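Long-range contact in interleukin-15 receptor alpha chain (Mus musculus, PDB 2PSM), which probably binds the cytokine interleukin-15 through its sushi domain, as the alpha chain of the cytokine's receptor: residues Val15-Ala20 and Glu33-Asn38. Sequence-based numbering, arbitrary orientation.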
loop_
_atom_site.group_PDB
_atom_site.type_symbol
_atom_site.label_atom_id
_atom_site.label_comp_id
_atom_site.label_asym_id
_atom_site.label_seq_id
_atom_site.Cartn_x
_atom_site.Cartn_y
_atom_site.Cartn_z
ATOM N N VAL B 15 18.711 -7.082 8.184
ATOM C CA VAL B 15 18.849 -6.192 9.332
ATOM C C VAL B 15 17.675 -6.456 10.255
ATOM O O VAL B 15 16.669 -7.034 9.836
ATOM C CB VAL B 15 18.803 -4.706 8.921
ATOM C CG1 VAL B 15 19.866 -4.425 7.869
ATOM C CG2 VAL B 15 17.414 -4.350 8.393
ATOM N N SER B 16 17.790 -6.043 11.510
ATOM C CA SER B 16 16.688 -6.246 12.437
ATOM C C SER B 16 15.837 -4.982 12.468
ATOM O O SER B 16 16.358 -3.868 12.438
ATOM C CB SER B 16 17.208 -6.562 13.842
ATOM O OG SER B 16 17.977 -5.486 14.339
ATOM N N ILE B 17 14.523 -5.165 12.501
ATOM C CA ILE B 17 13.595 -4.048 12.548
ATOM C C ILE B 17 12.972 -4.076 13.935
ATOM O O ILE B 17 12.667 -5.151 14.448
ATOM C CB ILE B 17 12.489 -4.200 11.479
ATOM C CG1 ILE B 17 13.094 -4.063 10.075
ATOM C CG2 ILE B 17 11.401 -3.154 11.705
ATOM C CD1 ILE B 17 13.613 -2.672 9.756
ATOM N N GLU B 18 12.787 -2.904 14.539
ATOM C CA GLU B 18 12.212 -2.817 15.883
ATOM C C GLU B 18 10.759 -3.310 15.962
ATOM O O GLU B 18 9.897 -2.880 15.188
ATOM C CB GLU B 18 12.302 -1.373 16.401
ATOM C CG GLU B 18 11.772 -1.198 17.821
ATOM C CD GLU B 18 11.960 0.211 18.374
ATOM O OE1 GLU B 18 11.592 1.186 17.683
ATOM O OE2 GLU B 18 12.464 0.341 19.511
ATOM N N HIS B 19 10.504 -4.219 16.903
ATOM C CA HIS B 19 9.171 -4.784 17.126
ATOM C C HIS B 19 8.739 -5.692 15.980
ATOM O O HIS B 19 7.548 -5.831 15.684
ATOM C CB HIS B 19 8.153 -3.654 17.320
ATOM C CG HIS B 19 8.461 -2.763 18.482
ATOM N ND1 HIS B 19 8.223 -1.405 18.464
ATOM C CD2 HIS B 19 8.999 -3.036 19.694
ATOM C CE1 HIS B 19 8.604 -0.878 19.615
ATOM N NE2 HIS B 19 9.078 -1.847 20.378
ATOM N N ALA B 20 9.717 -6.325 15.348
ATOM C CA ALA B 20 9.450 -7.219 14.236
ATOM C C ALA B 20 10.490 -8.320 14.217
ATOM O O ALA B 20 11.585 -8.161 14.753
ATOM C CB ALA B 20 9.498 -6.445 12.925
ATOM N N GLU B 33 11.247 -12.007 0.898
ATOM C CA GLU B 33 10.907 -12.401 2.263
ATOM C C GLU B 33 10.175 -11.257 2.949
ATOM O O GLU B 33 10.248 -10.113 2.508
ATOM C CB GLU B 33 12.177 -12.741 3.058
ATOM C CG GLU B 33 13.039 -13.875 2.483
ATOM C CD GLU B 33 12.403 -15.263 2.610
ATOM O OE1 GLU B 33 11.639 -15.498 3.568
ATOM O OE2 GLU B 33 12.686 -16.131 1.757
ATOM N N ARG B 34 9.482 -11.560 4.038
ATOM C CA ARG B 34 8.740 -10.531 4.742
ATOM C C ARG B 34 8.878 -10.584 6.246
ATOM O O ARG B 34 8.795 -11.652 6.854
ATOM C CB ARG B 34 7.246 -10.614 4.394
ATOM C CG ARG B 34 6.880 -10.121 3.002
ATOM C CD ARG B 34 5.371 -10.228 2.774
ATOM N NE ARG B 34 5.006 -9.870 1.405
ATOM C CZ ARG B 34 4.945 -8.623 0.950
ATOM N NH1 ARG B 34 5.219 -7.605 1.755
ATOM N NH2 ARG B 34 4.620 -8.394 -0.317
ATOM N N TYR B 35 9.089 -9.413 6.836
ATOM C CA TYR B 35 9.179 -9.269 8.283
ATOM C C TYR B 35 7.754 -9.445 8.803
ATOM O O TYR B 35 6.791 -9.257 8.056
ATOM C CB TYR B 35 9.644 -7.856 8.647
ATOM C CG TYR B 35 11.109 -7.579 8.391
ATOM C CD1 TYR B 35 12.071 -7.876 9.357
ATOM C CD2 TYR B 35 11.532 -7.014 7.192
ATOM C CE1 TYR B 35 13.425 -7.614 9.133
ATOM C CE2 TYR B 35 12.877 -6.747 6.956
ATOM C CZ TYR B 35 13.819 -7.051 7.932
ATOM O OH TYR B 35 15.153 -6.807 7.701
ATOM N N VAL B 36 7.627 -9.789 10.079
ATOM C CA VAL B 36 6.325 -9.953 10.713
ATOM C C VAL B 36 6.380 -9.147 12.002
ATOM O O VAL B 36 7.238 -9.397 12.850
ATOM C CB VAL B 36 6.038 -11.435 11.060
ATOM C CG1 VAL B 36 4.750 -11.548 11.878
ATOM C CG2 VAL B 36 5.912 -12.249 9.778
ATOM N N CYS B 37 5.492 -8.165 12.143
ATOM C CA CYS B 37 5.481 -7.355 13.352
ATOM C C CYS B 37 5.112 -8.239 14.544
ATOM O O CYS B 37 4.294 -9.158 14.424
ATOM C CB CYS B 37 4.490 -6.188 13.233
ATOM S SG CYS B 37 4.916 -4.856 12.048
ATOM N N ASN B 38 5.735 -7.968 15.689
ATOM C CA ASN B 38 5.488 -8.739 16.902
ATOM C C ASN B 38 4.047 -8.578 17.376
ATOM O O ASN B 38 3.391 -7.580 17.074
ATOM C CB ASN B 38 6.440 -8.298 18.030
ATOM C CG ASN B 38 7.906 -8.628 17.743
ATOM O OD1 ASN B 38 8.219 -9.475 16.905
ATOM N ND2 ASN B 38 8.809 -7.967 18.462
#
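Val15 meets Tyr35 at the phenol tip: Tyr35 OH donates a hydrogen bond of 2.6 Å to Val15 O, which lies at the ring edge, in the plane of the ring. The donor sits 31° out of the carbonyl plane, and Val15 CG2 also approaches Tyr35 OH, at 3.4 Å. Two residues on, Ile17 CG1 rests over one face of the Tyr35 ring as a CH-pi contact, 3.8 Å from the centroid; with CG1 turned anti to its own carbonyl carbon (chi1 -68°), this branch, rather than CG2, reaches the ring. A leucine in place of Tyr35 has no hydroxyl and no ring, and would probably leave Val15 O without its donor and Ile17 CG1 without a face to pack on. A type II turn from Ile17 to Ala20 then brings the chain back toward the strand. His19 O receives Asn38 N at 2.8 Å, in a nearly straight bond (177°) that arrives from above the carbonyl plane, while the Asn38 side-chain amide lies flat over the face of the His19-Ala20 peptide, nearly parallel to it, ND2 3.4 Å from His19 C. Ala20 pairs with Cys37 as an antiparallel non-hydrogen-bonded bridge, and Ala20 CA lies 3.4 Å from Val36 O. The contact thus joins the loop leading into edge strand 20-21 to strand 32-37 of the sushi domain. Strand 50-56 flanks strand 32-37 on its other side, Ile51 touching Tyr35, while strand 71-73 supplies Cys71, disulfide partner of Cys37, against His19 and Ala20.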